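Thiamine-phosphate synthase (PDB 1XI3) probably joins a thiazole phosphate to a pyrimidine diphosphate, with release of diphosphate, to form thiamine phosphate in a magnesium-dependent step of vitamin B1 biosynthesis. Local coordinates at residues G135-T140 with V165-G170; L17-D22 with I187-A192; E152-I157 with L180-D185; S114-E119 with D145-G150. All coordinates share one frame; numbering follows the deposited sequence.

In the fold
The chain folds as a closed barrel of eight parallel strands with helices outside, a TIM barrel. Contact 2 joins the first strand, 17-20, to the last, 186-189, and so closes the barrel. The other three fall between those ends along the chain. Contact 4 closes before contact 3 opens, and the segments of contact 1 alternate with those of both. Contacts 1 and 2, with centres about 10 Å apart, reach one sulfate ion at the predicted thiazole phosphate site. Contact 4 joins the end of strand 110-115 to the far part of the loop after strand 131-135. Contact 3 packs helix 150-160 in the outer layer, about 18 Å from contact 2 between centres. Contact 1 touches all three others.

Contact 1. Residues G135-T140 with V165-G170; sequences GSVFPT and VVAIGG. With SO4 (sulfate ion), chain C.
Two backbone hydrogen bonds tie the loop after strand 131-135 to the end of strand 165-168. Val137 N donates to Ile168 O at 2.9 Å, and Phe138 N donates to Gly169 O at 3.0 Å. The second donor stands above the carbonyl plane, 43° out of it. Weaker CA-H...O contacts from Gly135 and Ser136 also reach Ile168 O.

Van der Waals contacts flank these bonds. Val137 CG2 packs on Ala167 CB at 4.0 Å, an apolar pair, and Leu154 touches both side chains. The Phe138 ring meets Gly170 O obliquely, with CD1 3.5 Å from that oxygen. Thr140 puts its methyl, not its hydroxyl, against the glycines: CG2 lies 3.4 Å from Gly169 CA. Thr140 OG1 at chi1 62° leaves CG2 anti to the carbonyl carbon, and this methyl also touches sulfate O4.

The anion is bound by the backbone. Gly170 N gives a nearly straight bond to sulfate O4, 3.1 Å long with an angle of 171° at the hydrogen, and a weak one to O1. Thr140 and Gly170 are both predicted to bind the thiazole phosphate. The sulfate therefore probably marks the phosphate position, with an uncharged backbone N-H as donor on this side.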
loop_
_atom_site.group_PDB
_atom_site.type_symbol
_atom_site.label_atom_id
_atom_site.label_comp_id
_atom_site.label_asym_id
_atom_site.label_seq_id
_atom_site.Cartn_x
_atom_site.Cartn_y
_atom_site.Cartn_z
ATOM N N GLY A 135 -17.603 6.722 -14.188
ATOM C CA GLY A 135 -18.717 5.857 -13.914
ATOM C C GLY A 135 -19.429 6.268 -12.625
ATOM O O GLY A 135 -19.140 7.308 -12.092
ATOM N N SER A 136 -20.315 5.436 -12.110
ATOM C CA SER A 136 -20.767 4.211 -12.719
ATOM C C SER A 136 -21.796 4.548 -13.790
ATOM O O SER A 136 -22.723 5.316 -13.551
ATOM C CB SER A 136 -21.400 3.311 -11.667
ATOM O OG SER A 136 -21.618 2.023 -12.195
ATOM N N VAL A 137 -21.622 4.012 -14.993
ATOM C CA VAL A 137 -22.601 4.334 -16.054
ATOM C C VAL A 137 -24.016 3.831 -15.635
ATOM O O VAL A 137 -25.030 4.580 -15.719
ATOM C CB VAL A 137 -22.207 3.739 -17.399
ATOM C CG1 VAL A 137 -23.196 4.142 -18.482
ATOM C CG2 VAL A 137 -20.820 4.206 -17.791
ATOM N N PHE A 138 -24.040 2.577 -15.209
ATOM C CA PHE A 138 -25.248 1.912 -14.733
ATOM C C PHE A 138 -24.984 1.350 -13.326
ATOM O O PHE A 138 -23.837 1.226 -12.895
ATOM C CB PHE A 138 -25.627 0.776 -15.672
ATOM C CG PHE A 138 -25.684 1.153 -17.121
ATOM C CD1 PHE A 138 -24.697 0.731 -17.999
ATOM C CD2 PHE A 138 -26.750 1.897 -17.620
ATOM C CE1 PHE A 138 -24.766 1.043 -19.349
ATOM C CE2 PHE A 138 -26.799 2.237 -18.967
ATOM C CZ PHE A 138 -25.812 1.809 -19.821
ATOM N N PRO A 139 -26.048 1.016 -12.580
ATOM C CA PRO A 139 -25.830 0.449 -11.239
ATOM C C PRO A 139 -24.954 -0.816 -11.229
ATOM O O PRO A 139 -25.070 -1.651 -12.138
ATOM C CB PRO A 139 -27.261 0.119 -10.767
ATOM C CG PRO A 139 -28.136 1.021 -11.556
ATOM C CD PRO A 139 -27.480 1.119 -12.907
ATOM N N THR A 140 -24.093 -0.948 -10.210
ATOM C CA THR A 140 -23.159 -2.084 -10.079
ATOM C C THR A 140 -23.208 -2.682 -8.675
ATOM O O THR A 140 -24.282 -3.001 -8.169
ATOM C CB THR A 140 -21.704 -1.649 -10.313
ATOM O OG1 THR A 140 -21.324 -0.695 -9.316
ATOM C CG2 THR A 140 -21.553 -1.013 -11.634
ATOM N N VAL A 165 -10.963 8.821 -21.903
ATOM C CA VAL A 165 -12.024 8.437 -20.956
ATOM C C VAL A 165 -12.408 6.982 -21.203
ATOM O O VAL A 165 -12.768 6.606 -22.331
ATOM C CB VAL A 165 -13.270 9.344 -21.104
ATOM C CG1 VAL A 165 -14.365 8.913 -20.098
ATOM C CG2 VAL A 165 -12.893 10.809 -20.985
ATOM N N VAL A 166 -12.326 6.167 -20.138
ATOM C CA VAL A 166 -12.805 4.800 -20.126
ATOM C C VAL A 166 -14.095 4.771 -19.303
ATOM O O VAL A 166 -14.110 5.207 -18.144
ATOM C CB VAL A 166 -11.771 3.860 -19.506
ATOM C CG1 VAL A 166 -12.274 2.460 -19.506
ATOM C CG2 VAL A 166 -10.450 3.955 -20.283
ATOM N N ALA A 167 -15.185 4.311 -19.905
ATOM C CA ALA A 167 -16.461 4.164 -19.174
ATOM C C ALA A 167 -16.364 2.968 -18.253
ATOM O O ALA A 167 -15.757 1.962 -18.619
ATOM C CB ALA A 167 -17.613 3.928 -20.158
ATOM N N ILE A 168 -17.020 3.033 -17.076
ATOM C CA ILE A 168 -17.054 1.917 -16.190
ATOM C C ILE A 168 -18.391 1.847 -15.453
ATOM O O ILE A 168 -18.994 2.888 -15.156
ATOM C CB ILE A 168 -15.867 1.964 -15.159
ATOM C CG1 ILE A 168 -15.785 0.637 -14.405
ATOM C CG2 ILE A 168 -15.981 3.165 -14.250
ATOM C CD1 ILE A 168 -14.567 0.443 -13.559
ATOM N N GLY A 169 -18.815 0.626 -15.167
ATOM C CA GLY A 169 -19.895 0.386 -14.237
ATOM C C GLY A 169 -21.136 -0.167 -14.893
ATOM O O GLY A 169 -21.839 0.552 -15.618
ATOM N N GLY A 170 -21.396 -1.440 -14.666
ATOM C CA GLY A 170 -22.592 -2.078 -15.196
ATOM C C GLY A 170 -22.589 -2.343 -16.688
ATOM O O GLY A 170 -23.664 -2.556 -17.299
HETATM S S SO4 C . -19.266 -4.135 -13.385
HETATM O O1 SO4 C . -20.611 -4.425 -13.919
HETATM O O2 SO4 C . -18.971 -5.329 -12.603
HETATM O O3 SO4 C . -18.306 -3.983 -14.480
HETATM O O4 SO4 C . -19.376 -2.863 -12.736
#

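Contact 2. Residues L17-D22 with I187-A192; sequences LYVITD and IAVISA. With SO4 (sulfate ion), chain C.
Tyr18 and Ala188 pair in the seam that closes the TIM barrel, where strand 17-20 runs parallel to strand 187-189. Tyr18 N donates to Ile187 O at 2.9 Å, Val189 N to Tyr18 O at 3.0 Å, and Ile20 N to Val189 O at 3.1 Å. The strand axes differ by 22° in direction.

Side chains meet on both faces of the seam. Leu17 CD1 packs on Ile187 CG1, and the CG2 methyls of Val19 and Val189 touch; helix 199-214 adds to the packing around Leu17 and Ile187. On the other face, Tyr18 CD2 lies beside Ala188 CB. The tyrosine hydroxyl is bonded to Tyr131 and Gln44, and the Tyr18 ring meets that of Phe74.

Just past its strand, Ile190 spreads its branches over Ile20 and Asp22. Its CG1 rests 3.7 Å from Ile20 CB. With CG1 at chi1 -48°, Ile190 CG2 is left anti to the backbone N and reaches Asp22 CB at 3.6 Å. Asp22 is held in turn by a salt bridge to Arg24.

Ile190 is the N-cap of helix 191-194, and the sulfate sits at this helix start, in the predicted thiazole phosphate site. Ile190 N donates to sulfate O3 at 3.1 Å, and Ser191 N to sulfate O2 at 3.0 Å.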
loop_
_atom_site.group_PDB
_atom_site.type_symbol
_atom_site.label_atom_id
_atom_site.label_comp_id
_atom_site.label_asym_id
_atom_site.label_seq_id
_atom_site.Cartn_x
_atom_site.Cartn_y
_atom_site.Cartn_z
ATOM N N LEU A 17 -10.402 -2.015 -24.400
ATOM C CA LEU A 17 -11.083 -3.045 -23.649
ATOM C C LEU A 17 -10.257 -3.312 -22.397
ATOM O O LEU A 17 -9.240 -4.007 -22.425
ATOM C CB LEU A 17 -11.297 -4.325 -24.465
ATOM C CG LEU A 17 -12.098 -5.412 -23.731
ATOM C CD1 LEU A 17 -13.510 -4.930 -23.214
ATOM C CD2 LEU A 17 -12.266 -6.653 -24.590
ATOM N N TYR A 18 -10.758 -2.751 -21.300
ATOM C CA TYR A 18 -10.052 -2.639 -20.049
ATOM C C TYR A 18 -10.725 -3.611 -19.052
ATOM O O TYR A 18 -11.854 -3.425 -18.668
ATOM C CB TYR A 18 -10.201 -1.176 -19.610
ATOM C CG TYR A 18 -9.358 -0.710 -18.449
ATOM C CD1 TYR A 18 -8.348 0.220 -18.644
ATOM C CD2 TYR A 18 -9.603 -1.155 -17.162
ATOM C CE1 TYR A 18 -7.555 0.679 -17.576
ATOM C CE2 TYR A 18 -8.801 -0.700 -16.069
ATOM C CZ TYR A 18 -7.793 0.199 -16.287
ATOM O OH TYR A 18 -7.028 0.666 -15.231
ATOM N N VAL A 19 -10.034 -4.682 -18.692
ATOM C CA VAL A 19 -10.587 -5.744 -17.865
ATOM C C VAL A 19 -9.967 -5.676 -16.459
ATOM O O VAL A 19 -8.734 -5.645 -16.296
ATOM C CB VAL A 19 -10.341 -7.152 -18.497
ATOM C CG1 VAL A 19 -10.719 -8.261 -17.555
ATOM C CG2 VAL A 19 -11.122 -7.277 -19.771
ATOM N N ILE A 20 -10.839 -5.732 -15.446
ATOM C CA ILE A 20 -10.436 -5.579 -14.069
ATOM C C ILE A 20 -10.681 -6.891 -13.343
ATOM O O ILE A 20 -11.720 -7.531 -13.505
ATOM C CB ILE A 20 -11.233 -4.431 -13.400
ATOM C CG1 ILE A 20 -11.010 -3.081 -14.156
ATOM C CG2 ILE A 20 -10.848 -4.325 -11.918
ATOM C CD1 ILE A 20 -11.910 -1.977 -13.762
ATOM N N THR A 21 -9.722 -7.297 -12.524
ATOM C CA THR A 21 -9.839 -8.563 -11.779
ATOM C C THR A 21 -10.879 -8.487 -10.681
ATOM O O THR A 21 -11.188 -7.415 -10.198
ATOM C CB THR A 21 -8.483 -9.026 -11.134
ATOM O OG1 THR A 21 -8.109 -8.170 -10.048
ATOM C CG2 THR A 21 -7.366 -9.150 -12.205
ATOM N N ASP A 22 -11.382 -9.643 -10.264
ATOM C CA ASP A 22 -12.222 -9.723 -9.071
ATOM C C ASP A 22 -12.205 -11.127 -8.532
ATOM O O ASP A 22 -12.918 -12.000 -9.030
ATOM C CB ASP A 22 -13.655 -9.273 -9.383
ATOM C CG ASP A 22 -14.524 -9.198 -8.129
ATOM O OD1 ASP A 22 -14.060 -9.612 -7.035
ATOM O OD2 ASP A 22 -15.654 -8.660 -8.220
ATOM N N ILE A 187 -14.059 0.793 -22.809
ATOM C CA ILE A 187 -14.939 0.318 -21.748
ATOM C C ILE A 187 -14.176 -0.566 -20.780
ATOM O O ILE A 187 -13.327 -1.354 -21.172
ATOM C CB ILE A 187 -16.174 -0.402 -22.289
ATOM C CG1 ILE A 187 -15.765 -1.589 -23.195
ATOM C CG2 ILE A 187 -17.022 0.582 -23.054
ATOM C CD1 ILE A 187 -16.909 -2.534 -23.559
ATOM N N ALA A 188 -14.482 -0.379 -19.487
ATOM C CA ALA A 188 -13.946 -1.172 -18.425
ATOM C C ALA A 188 -15.032 -2.100 -17.908
ATOM O O ALA A 188 -16.149 -1.661 -17.638
ATOM C CB ALA A 188 -13.408 -0.295 -17.299
ATOM N N VAL A 189 -14.678 -3.370 -17.774
ATOM C CA VAL A 189 -15.596 -4.386 -17.325
ATOM C C VAL A 189 -15.007 -5.227 -16.198
ATOM O O VAL A 189 -13.800 -5.503 -16.175
ATOM C CB VAL A 189 -16.052 -5.288 -18.490
ATOM C CG1 VAL A 189 -16.888 -4.480 -19.486
ATOM C CG2 VAL A 189 -14.874 -5.932 -19.183
ATOM N N ILE A 190 -15.886 -5.661 -15.296
ATOM C CA ILE A 190 -15.541 -6.638 -14.267
ATOM C C ILE A 190 -16.481 -7.835 -14.447
ATOM O O ILE A 190 -16.082 -8.863 -14.989
ATOM C CB ILE A 190 -15.633 -6.039 -12.836
ATOM C CG1 ILE A 190 -14.912 -4.677 -12.793
ATOM C CG2 ILE A 190 -15.062 -7.045 -11.831
ATOM C CD1 ILE A 190 -14.668 -4.123 -11.371
ATOM N N SER A 191 -17.733 -7.665 -14.041
ATOM C CA SER A 191 -18.681 -8.789 -13.981
ATOM C C SER A 191 -18.949 -9.434 -15.337
ATOM O O SER A 191 -19.098 -10.649 -15.418
ATOM C CB SER A 191 -20.006 -8.343 -13.323
ATOM O OG SER A 191 -20.692 -7.423 -14.140
ATOM N N ALA A 192 -19.053 -8.613 -16.378
ATOM C CA ALA A 192 -19.299 -9.122 -17.734
ATOM C C ALA A 192 -18.287 -10.182 -18.183
ATOM O O ALA A 192 -18.621 -11.094 -18.977
ATOM C CB ALA A 192 -19.337 -7.983 -18.711
HETATM S S SO4 C . -19.266 -4.135 -13.385
HETATM O O1 SO4 C . -20.611 -4.425 -13.919
HETATM O O2 SO4 C . -18.971 -5.329 -12.603
HETATM O O3 SO4 C . -18.306 -3.983 -14.480
HETATM O O4 SO4 C . -19.376 -2.863 -12.736
#

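Contact 3. Residues E152-I157 with L180-D185; sequences EGLRKI and LKTGVD
In the outer layer of the TIM barrel, helix 150-160 packs against the turn that leads from helix 176-180 to strand 186-189. That turn is a type I beta turn from Leu180 to Gly183. Gly183 leaves helical geometry with a positive phi, which glycine adopts readily.

Leu154 points into the interface, with CG anti to its backbone N (chi1 -179°). Leu154 CD1 meets Val184 CG1 at 3.7 Å. Leu154 CD2 lies 3.5 Å from Thr182 OG1 and also touches Val184. Leu154 crosses both side chains at about a right angle. Ala167 of strand 165-168 touches Leu154 and Val184, which joins this packing to the barrel wall.

The hydroxyl of Thr182 is bonded to Val179 O, three residues earlier in the chain. It therefore has a polar partner although it faces a leucine.

Arg155 borders the contact on the solvent side. The bend at chi2 (61°) brings its guanidinium edge-on to Thr182 O. Arg155 NE forms a salt bridge with Glu159, so the group is held at two points. The second is Arg155 NH1, which donates to Thr182 O at 2.9 Å, with the oxygen in the guanidinium plane and NH1 49° out of the carbonyl plane.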
loop_
_atom_site.group_PDB
_atom_site.type_symbol
_atom_site.label_atom_id
_atom_site.label_comp_id
_atom_site.label_asym_id
_atom_site.label_seq_id
_atom_site.Cartn_x
_atom_site.Cartn_y
_atom_site.Cartn_z
ATOM N N GLU A 152 -25.906 10.134 -20.185
ATOM C CA GLU A 152 -25.785 11.581 -20.340
ATOM C C GLU A 152 -24.617 12.190 -19.574
ATOM O O GLU A 152 -23.926 13.080 -20.058
ATOM C CB GLU A 152 -27.081 12.288 -19.894
ATOM C CG GLU A 152 -28.219 12.122 -20.886
ATOM C CD GLU A 152 -29.377 13.061 -20.604
ATOM O OE1 GLU A 152 -29.197 13.983 -19.762
ATOM O OE2 GLU A 152 -30.451 12.871 -21.232
ATOM N N GLY A 153 -24.399 11.715 -18.350
ATOM C CA GLY A 153 -23.300 12.210 -17.544
ATOM C C GLY A 153 -21.974 11.766 -18.111
ATOM O O GLY A 153 -21.032 12.549 -18.162
ATOM N N LEU A 154 -21.934 10.523 -18.561
ATOM C CA LEU A 154 -20.736 10.038 -19.284
ATOM C C LEU A 154 -20.437 10.914 -20.513
ATOM O O LEU A 154 -19.324 11.352 -20.698
ATOM C CB LEU A 154 -20.936 8.588 -19.675
ATOM C CG LEU A 154 -19.765 7.939 -20.424
ATOM C CD1 LEU A 154 -18.457 8.036 -19.552
ATOM C CD2 LEU A 154 -20.106 6.546 -20.758
ATOM N N ARG A 155 -21.441 11.154 -21.375
ATOM C CA ARG A 155 -21.234 12.012 -22.560
ATOM C C ARG A 155 -20.729 13.391 -22.207
ATOM O O ARG A 155 -19.847 13.940 -22.856
ATOM C CB ARG A 155 -22.545 12.099 -23.372
ATOM C CG ARG A 155 -22.530 12.989 -24.571
ATOM C CD ARG A 155 -21.527 12.584 -25.635
ATOM N NE ARG A 155 -21.350 13.651 -26.630
ATOM C CZ ARG A 155 -20.401 13.660 -27.560
ATOM N NH1 ARG A 155 -19.526 12.651 -27.668
ATOM N NH2 ARG A 155 -20.314 14.687 -28.399
ATOM N N LYS A 156 -21.270 13.975 -21.141
ATOM C CA LYS A 156 -20.844 15.285 -20.760
ATOM C C LYS A 156 -19.386 15.307 -20.367
ATOM O O LYS A 156 -18.671 16.236 -20.696
ATOM C CB LYS A 156 -21.736 15.808 -19.632
ATOM C CG LYS A 156 -21.427 17.227 -19.204
ATOM C CD LYS A 156 -21.806 18.297 -20.195
ATOM C CE LYS A 156 -21.576 19.691 -19.564
ATOM N NZ LYS A 156 -21.513 20.773 -20.570
ATOM N N ILE A 157 -18.930 14.251 -19.691
ATOM C CA ILE A 157 -17.533 14.168 -19.316
ATOM C C ILE A 157 -16.674 14.105 -20.622
ATOM O O ILE A 157 -15.695 14.809 -20.753
ATOM C CB ILE A 157 -17.275 13.002 -18.338
ATOM C CG1 ILE A 157 -17.755 13.408 -16.923
ATOM C CG2 ILE A 157 -15.782 12.671 -18.256
ATOM C CD1 ILE A 157 -18.064 12.243 -16.007
ATOM N N LEU A 180 -20.336 2.991 -25.865
ATOM C CA LEU A 180 -19.275 3.368 -26.803
ATOM C C LEU A 180 -19.658 4.589 -27.677
ATOM O O LEU A 180 -18.823 5.439 -27.997
ATOM C CB LEU A 180 -18.918 2.151 -27.640
ATOM C CG LEU A 180 -18.130 1.065 -26.896
ATOM C CD1 LEU A 180 -18.234 -0.296 -27.538
ATOM C CD2 LEU A 180 -16.629 1.488 -26.754
ATOM N N LYS A 181 -20.950 4.715 -27.996
ATOM C CA LYS A 181 -21.421 5.852 -28.779
ATOM C C LYS A 181 -21.409 7.189 -28.022
ATOM O O LYS A 181 -21.636 8.248 -28.609
ATOM C CB LYS A 181 -22.819 5.548 -29.324
ATOM C CG LYS A 181 -22.841 4.532 -30.437
ATOM C CD LYS A 181 -24.208 4.544 -31.169
ATOM C CE LYS A 181 -25.034 3.358 -30.861
ATOM N NZ LYS A 181 -26.342 3.283 -31.639
ATOM N N THR A 182 -21.091 7.184 -26.722
ATOM C CA THR A 182 -20.918 8.465 -26.026
ATOM C C THR A 182 -19.604 9.129 -26.394
ATOM O O THR A 182 -19.390 10.274 -26.074
ATOM C CB THR A 182 -20.970 8.318 -24.495
ATOM O OG1 THR A 182 -19.855 7.513 -24.089
ATOM C CG2 THR A 182 -22.270 7.677 -24.057
ATOM N N GLY A 183 -18.686 8.399 -27.056
ATOM C CA GLY A 183 -17.437 8.968 -27.479
ATOM C C GLY A 183 -16.234 8.625 -26.619
ATOM O O GLY A 183 -15.135 9.171 -26.809
ATOM N N VAL A 184 -16.453 7.706 -25.676
ATOM C CA VAL A 184 -15.366 7.178 -24.856
ATOM C C VAL A 184 -14.313 6.456 -25.702
ATOM O O VAL A 184 -14.573 6.033 -26.830
ATOM C CB VAL A 184 -15.889 6.219 -23.737
ATOM C CG1 VAL A 184 -16.709 7.052 -22.693
ATOM C CG2 VAL A 184 -16.693 5.085 -24.299
ATOM N N ASP A 185 -13.120 6.370 -25.149
ATOM C CA ASP A 185 -12.016 5.664 -25.778
ATOM C C ASP A 185 -12.016 4.163 -25.493
ATOM O O ASP A 185 -11.293 3.418 -26.121
ATOM C CB ASP A 185 -10.736 6.322 -25.343
ATOM C CG ASP A 185 -10.730 7.798 -25.693
ATOM O OD1 ASP A 185 -11.013 8.669 -24.818
ATOM O OD2 ASP A 185 -10.573 8.076 -26.906
#

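Contact 4. Residues S114-E119 with D145-G150; sequences SVYSLE and DARVIG
At the catalytic end of the barrel, the loop that follows strand 131-135 folds back over the end of strand 110-115. Tyr116, just past that strand, carries the contact. Its ring lies under the carboxylate of Asp145, and the two planes are only 2° apart. Asp145 CG sits 3.8 Å above the ring plane, over its centre, so this is a stacked pair of flat groups.

Arg147 comes in from the CB end of the tyrosine. Its guanidinium lays one face on Tyr116 CB, with Arg147 CZ 3.5 Å from that atom. Arg147 NH2 approaches Tyr116 CD2 to 3.3 Å, obliquely to the ring, and the two planes are inclined by 23°. The bend of the arginine at chi3 (-72°) turns the guanidinium across the tyrosine.

The two charged residues hold each other in place. Arg147 grips Asp145 side-on: NH2 donates to OD1 at 2.9 Å in a salt bridge, and NE donates to OD2 at 3.0 Å. Arg147 N also donates to Asp145 OD2, which closes an Asx turn. Glu120 pairs with Arg147 NH1 and accepts from Tyr116 N, so it probably helps to fix both partners.

Further along, Ile149 CG2 packs 3.2 Å from Tyr116 O. Ser117 is the N-cap of helix 118-127, with OG bonded to Glu120 N. Ser114, near the end of strand 110-115, is predicted to bind the pyrimidine substrate. Such loops beyond the C-terminal strand ends are where TIM barrel enzymes build their active sites.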
loop_
_atom_site.group_PDB
_atom_site.type_symbol
_atom_site.label_atom_id
_atom_site.label_comp_id
_atom_site.label_asym_id
_atom_site.label_seq_id
_atom_site.Cartn_x
_atom_site.Cartn_y
_atom_site.Cartn_z
ATOM N N SER A 114 -10.440 7.642 -10.992
ATOM C CA SER A 114 -11.819 7.180 -10.898
ATOM C C SER A 114 -12.671 8.392 -10.543
ATOM O O SER A 114 -12.433 9.024 -9.502
ATOM C CB SER A 114 -11.994 6.097 -9.836
ATOM O OG SER A 114 -11.310 4.891 -10.168
ATOM N N VAL A 115 -13.600 8.736 -11.412
ATOM C CA VAL A 115 -14.383 9.991 -11.269
ATOM C C VAL A 115 -15.858 9.670 -11.412
ATOM O O VAL A 115 -16.251 8.833 -12.216
ATOM C CB VAL A 115 -13.954 11.062 -12.256
ATOM C CG1 VAL A 115 -12.460 11.408 -12.047
ATOM C CG2 VAL A 115 -14.252 10.662 -13.690
ATOM N N TYR A 116 -16.683 10.376 -10.635
ATOM C CA TYR A 116 -18.112 10.059 -10.518
ATOM C C TYR A 116 -19.011 11.302 -10.738
ATOM O O TYR A 116 -20.248 11.294 -10.388
ATOM C CB TYR A 116 -18.380 9.475 -9.145
ATOM C CG TYR A 116 -17.577 8.214 -8.821
ATOM C CD1 TYR A 116 -18.110 6.949 -9.069
ATOM C CD2 TYR A 116 -16.289 8.300 -8.295
ATOM C CE1 TYR A 116 -17.400 5.812 -8.797
ATOM C CE2 TYR A 116 -15.559 7.144 -8.008
ATOM C CZ TYR A 116 -16.129 5.907 -8.274
ATOM O OH TYR A 116 -15.450 4.722 -8.005
ATOM N N SER A 117 -18.416 12.321 -11.359
ATOM C CA SER A 117 -19.096 13.605 -11.672
ATOM C C SER A 117 -18.261 14.396 -12.612
ATOM O O SER A 117 -17.029 14.205 -12.693
ATOM C CB SER A 117 -19.322 14.420 -10.384
ATOM O OG SER A 117 -18.109 14.935 -9.855
ATOM N N LEU A 118 -18.886 15.361 -13.278
ATOM C CA LEU A 118 -18.168 16.311 -14.097
ATOM C C LEU A 118 -17.081 17.081 -13.329
ATOM O O LEU A 118 -15.952 17.217 -13.812
ATOM C CB LEU A 118 -19.169 17.295 -14.736
ATOM C CG LEU A 118 -18.586 18.348 -15.638
ATOM C CD1 LEU A 118 -17.781 17.724 -16.787
ATOM C CD2 LEU A 118 -19.717 19.237 -16.169
ATOM N N GLU A 119 -17.418 17.598 -12.136
ATOM C CA GLU A 119 -16.445 18.315 -11.323
ATOM C C GLU A 119 -15.215 17.448 -11.035
ATOM O O GLU A 119 -14.081 17.923 -11.124
ATOM C CB GLU A 119 -17.076 18.785 -9.998
ATOM C CG GLU A 119 -16.072 19.489 -9.047
ATOM C CD GLU A 119 -15.202 20.551 -9.737
ATOM O OE1 GLU A 119 -15.673 21.193 -10.726
ATOM O OE2 GLU A 119 -14.044 20.746 -9.275
ATOM N N ASP A 145 -17.891 2.662 -3.794
ATOM C CA ASP A 145 -18.541 3.903 -4.183
ATOM C C ASP A 145 -19.661 3.592 -5.165
ATOM O O ASP A 145 -19.395 3.109 -6.266
ATOM C CB ASP A 145 -17.515 4.850 -4.817
ATOM C CG ASP A 145 -18.042 6.265 -4.980
ATOM O OD1 ASP A 145 -17.307 7.221 -4.615
ATOM O OD2 ASP A 145 -19.173 6.402 -5.496
ATOM N N ALA A 146 -20.912 3.868 -4.772
ATOM C CA ALA A 146 -22.071 3.409 -5.568
ATOM C C ALA A 146 -22.689 4.497 -6.485
ATOM O O ALA A 146 -23.791 4.322 -6.983
ATOM C CB ALA A 146 -23.131 2.832 -4.639
ATOM N N ARG A 147 -21.966 5.591 -6.710
ATOM C CA ARG A 147 -22.504 6.705 -7.478
ATOM C C ARG A 147 -22.660 6.344 -8.963
ATOM O O ARG A 147 -21.771 5.718 -9.564
ATOM C CB ARG A 147 -21.646 7.949 -7.273
ATOM C CG ARG A 147 -21.793 8.594 -5.866
ATOM C CD ARG A 147 -20.893 9.791 -5.721
ATOM N NE ARG A 147 -19.468 9.431 -5.605
ATOM C CZ ARG A 147 -18.485 10.316 -5.719
ATOM N NH1 ARG A 147 -18.761 11.584 -5.979
ATOM N NH2 ARG A 147 -17.219 9.932 -5.611
ATOM N N VAL A 148 -23.800 6.723 -9.532
ATOM C CA VAL A 148 -24.172 6.392 -10.908
ATOM C C VAL A 148 -24.278 7.687 -11.708
ATOM O O VAL A 148 -24.931 8.652 -11.269
ATOM C CB VAL A 148 -25.492 5.611 -10.934
ATOM C CG1 VAL A 148 -26.025 5.467 -12.356
ATOM C CG2 VAL A 148 -25.307 4.257 -10.310
ATOM N N ILE A 149 -23.652 7.728 -12.888
ATOM C CA ILE A 149 -23.625 8.961 -13.692
ATOM C C ILE A 149 -24.515 8.903 -14.946
ATOM O O ILE A 149 -24.928 9.966 -15.453
ATOM C CB ILE A 149 -22.194 9.386 -14.097
ATOM C CG1 ILE A 149 -21.566 8.353 -15.043
ATOM C CG2 ILE A 149 -21.313 9.629 -12.847
ATOM C CD1 ILE A 149 -20.170 8.798 -15.583
ATOM N N GLY A 150 -24.833 7.702 -15.412
ATOM C CA GLY A 150 -25.654 7.525 -16.609
ATOM C C GLY A 150 -24.938 7.872 -17.923
ATOM O O GLY A 150 -23.820 8.454 -17.939
#